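Bifunctional enzyme IspD/IspF (Campylobacter jejuni, PDB 1W55) catalyses two separate steps of the non-mevalonate isoprenoid pathway, transferring CMP from CTP to methylerythritol phosphate and later cyclising the phosphorylated product to methylerythritol cyclodiphosphate with release of CMP. Local coordinates at residues 78-81 and 82-86. Numbering follows the deposited sequence.
With C (cytidine-5'-monophosphate), chain D.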
loop_
_atom_site.group_PDB
_atom_site.type_symbol
_atom_site.label_atom_id
_atom_site.label_comp_id
_atom_site.label_asym_id
_atom_site.label_seq_id
_atom_site.Cartn_x
_atom_site.Cartn_y
_atom_site.Cartn_z
ATOM N N GLU A 78 42.990 -13.373 6.185
ATOM C CA GLU A 78 43.940 -12.514 6.891
ATOM C C GLU A 78 43.280 -11.422 7.728
ATOM O O GLU A 78 43.694 -11.194 8.866
ATOM C CB GLU A 78 45.011 -11.907 5.984
ATOM C CG GLU A 78 46.230 -11.502 6.811
ATOM C CD GLU A 78 47.313 -10.762 6.048
ATOM O OE1 GLU A 78 47.112 -10.375 4.878
ATOM O OE2 GLU A 78 48.393 -10.568 6.646
ATOM N N SER A 79 42.270 -10.746 7.186
ATOM C CA SER A 79 41.520 -9.781 7.998
ATOM C C SER A 79 40.948 -10.464 9.230
ATOM O O SER A 79 41.048 -9.946 10.342
ATOM C CB SER A 79 40.400 -9.125 7.191
ATOM O OG SER A 79 40.921 -8.486 6.037
ATOM N N LEU A 80 40.376 -11.646 9.022
ATOM C CA LEU A 80 39.789 -12.445 10.093
ATOM C C LEU A 80 40.822 -12.816 11.165
ATOM O O LEU A 80 40.577 -12.647 12.363
ATOM C CB LEU A 80 39.129 -13.714 9.515
ATOM C CG LEU A 80 38.422 -14.626 10.534
ATOM C CD1 LEU A 80 37.502 -13.839 11.499
ATOM C CD2 LEU A 80 37.639 -15.720 9.821
ATOM N N LYS A 81 41.971 -13.320 10.718
ATOM C CA LYS A 81 43.044 -13.735 11.616
ATOM C C LYS A 81 43.506 -12.581 12.500
ATOM O O LYS A 81 43.705 -12.752 13.711
ATOM C CB LYS A 81 44.217 -14.322 10.812
ATOM C CG LYS A 81 45.504 -14.535 11.608
ATOM C CD LYS A 81 46.593 -15.173 10.747
ATOM C CE LYS A 81 47.671 -15.825 11.614
ATOM N NZ LYS A 81 48.484 -16.785 10.813
ATOM N N LYS A 82 43.671 -11.404 11.901
ATOM C CA LYS A 82 44.073 -10.219 12.660
ATOM C C LYS A 82 43.011 -9.823 13.679
ATOM O O LYS A 82 43.334 -9.514 14.823
ATOM C CB LYS A 82 44.379 -9.045 11.731
ATOM C CG LYS A 82 45.585 -9.260 10.816
ATOM C CD LYS A 82 45.650 -8.185 9.735
ATOM C CE LYS A 82 46.043 -6.824 10.325
ATOM N NZ LYS A 82 46.163 -5.772 9.276
ATOM N N ALA A 83 41.745 -9.854 13.274
ATOM C CA ALA A 83 40.653 -9.478 14.180
ATOM C C ALA A 83 40.487 -10.469 15.331
ATOM O O ALA A 83 40.096 -10.079 16.434
ATOM C CB ALA A 83 39.347 -9.322 13.412
ATOM N N LEU A 84 40.769 -11.745 15.072
ATOM C CA LEU A 84 40.687 -12.774 16.121
ATOM C C LEU A 84 41.631 -12.538 17.308
ATOM O O LEU A 84 41.310 -12.922 18.431
ATOM C CB LEU A 84 40.903 -14.179 15.548
ATOM C CG LEU A 84 39.738 -14.797 14.769
ATOM C CD1 LEU A 84 40.228 -15.937 13.897
ATOM C CD2 LEU A 84 38.630 -15.271 15.703
ATOM N N GLU A 85 42.772 -11.893 17.071
ATOM C CA GLU A 85 43.714 -11.584 18.150
ATOM C C GLU A 85 43.106 -10.622 19.177
ATOM O O GLU A 85 43.656 -10.434 20.267
ATOM C CB GLU A 85 45.044 -11.050 17.597
ATOM C CG GLU A 85 45.896 -12.113 16.912
ATOM C CD GLU A 85 46.201 -13.315 17.811
ATOM O OE1 GLU A 85 47.084 -13.200 18.694
ATOM O OE2 GLU A 85 45.557 -14.378 17.642
ATOM N N LEU A 86 41.958 -10.043 18.829
ATOM C CA LEU A 86 41.220 -9.162 19.726
ATOM C C LEU A 86 40.183 -9.929 20.574
ATOM O O LEU A 86 39.619 -9.383 21.527
ATOM C CB LEU A 86 40.547 -8.042 18.914
ATOM C CG LEU A 86 41.122 -6.609 18.883
ATOM C CD1 LEU A 86 42.646 -6.526 19.063
ATOM C CD2 LEU A 86 40.683 -5.842 17.620
HETATM O OP3 C D . 33.137 -12.393 -0.854
HETATM P P C D . 34.545 -12.044 -0.438
HETATM O OP1 C D . 35.206 -11.068 -1.378
HETATM O OP2 C D . 35.390 -13.225 -0.018
HETATM O "O5'" C D . 34.361 -11.136 0.882
HETATM C "C5'" C D . 33.717 -11.625 2.049
HETATM C "C4'" C D . 33.803 -10.585 3.167
HETATM O "O4'" C D . 35.141 -10.460 3.664
HETATM C "C3'" C D . 33.373 -9.203 2.716
HETATM O "O3'" C D . 32.496 -8.699 3.706
HETATM C "C2'" C D . 34.646 -8.384 2.674
HETATM O "O2'" C D . 34.437 -7.014 2.996
HETATM C "C1'" C D . 35.519 -9.084 3.703
HETATM N N1 C D . 36.934 -8.949 3.361
HETATM C C2 C D . 37.815 -8.463 4.341
HETATM O O2 C D . 37.386 -8.157 5.487
HETATM N N3 C D . 39.121 -8.336 4.028
HETATM C C4 C D . 39.585 -8.652 2.788
HETATM N N4 C D . 40.905 -8.504 2.498
HETATM C C5 C D . 38.722 -9.130 1.808
HETATM C C6 C D . 37.377 -9.273 2.127
HETATM O O HOH W 1 44.436 -15.115 15.107
#
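Ser79, whose backbone carbonyl takes the N-H of Ala83, has its hydroxyl gripped from several sides: OG donates to N3 of the bound cytidine-5'-monophosphate at 2.7 Å and accepts the N-H of Gly73, with a weak bond to Thr75 O. A chi1 of -57° sets OG beside the backbone N of Ser79, on the side where the base lies. Lys82 N and Leu84 N likewise bond to the carbonyls of Glu78 and Leu80, the latter at 2.9 Å from Leu84 N to Leu80 O. One residue on, Lys81 O and Glu85 N stand 3.6 Å apart, and a water bridges the pair instead, donating to Lys81 O at 2.8 Å and to Glu85 OE2 at 2.9 Å; Glu85 folds back to reach it through a bend at chi2 (-56°). On the buried face Leu80 and Leu84 cross at a slant, CG of Leu80 4.0 Å from CD1 of Leu84, and both pack on Ile7 of strand 4-9 and on Leu160. The aliphatic part of Lys82 lies against its own turn, CG 3.3 Å from Glu78 O, before the amine departs to the carbonyls of Glu71 and Gly72. Helix 76-84 thus meets the nucleotide through Ser79 while Leu80, Ala83 and Leu84 pack on strand 4-9 of the cytidylyltransferase sheet, and a donor hydroxyl at N3 is consistent with an unprotonated cytosine ring nitrogen.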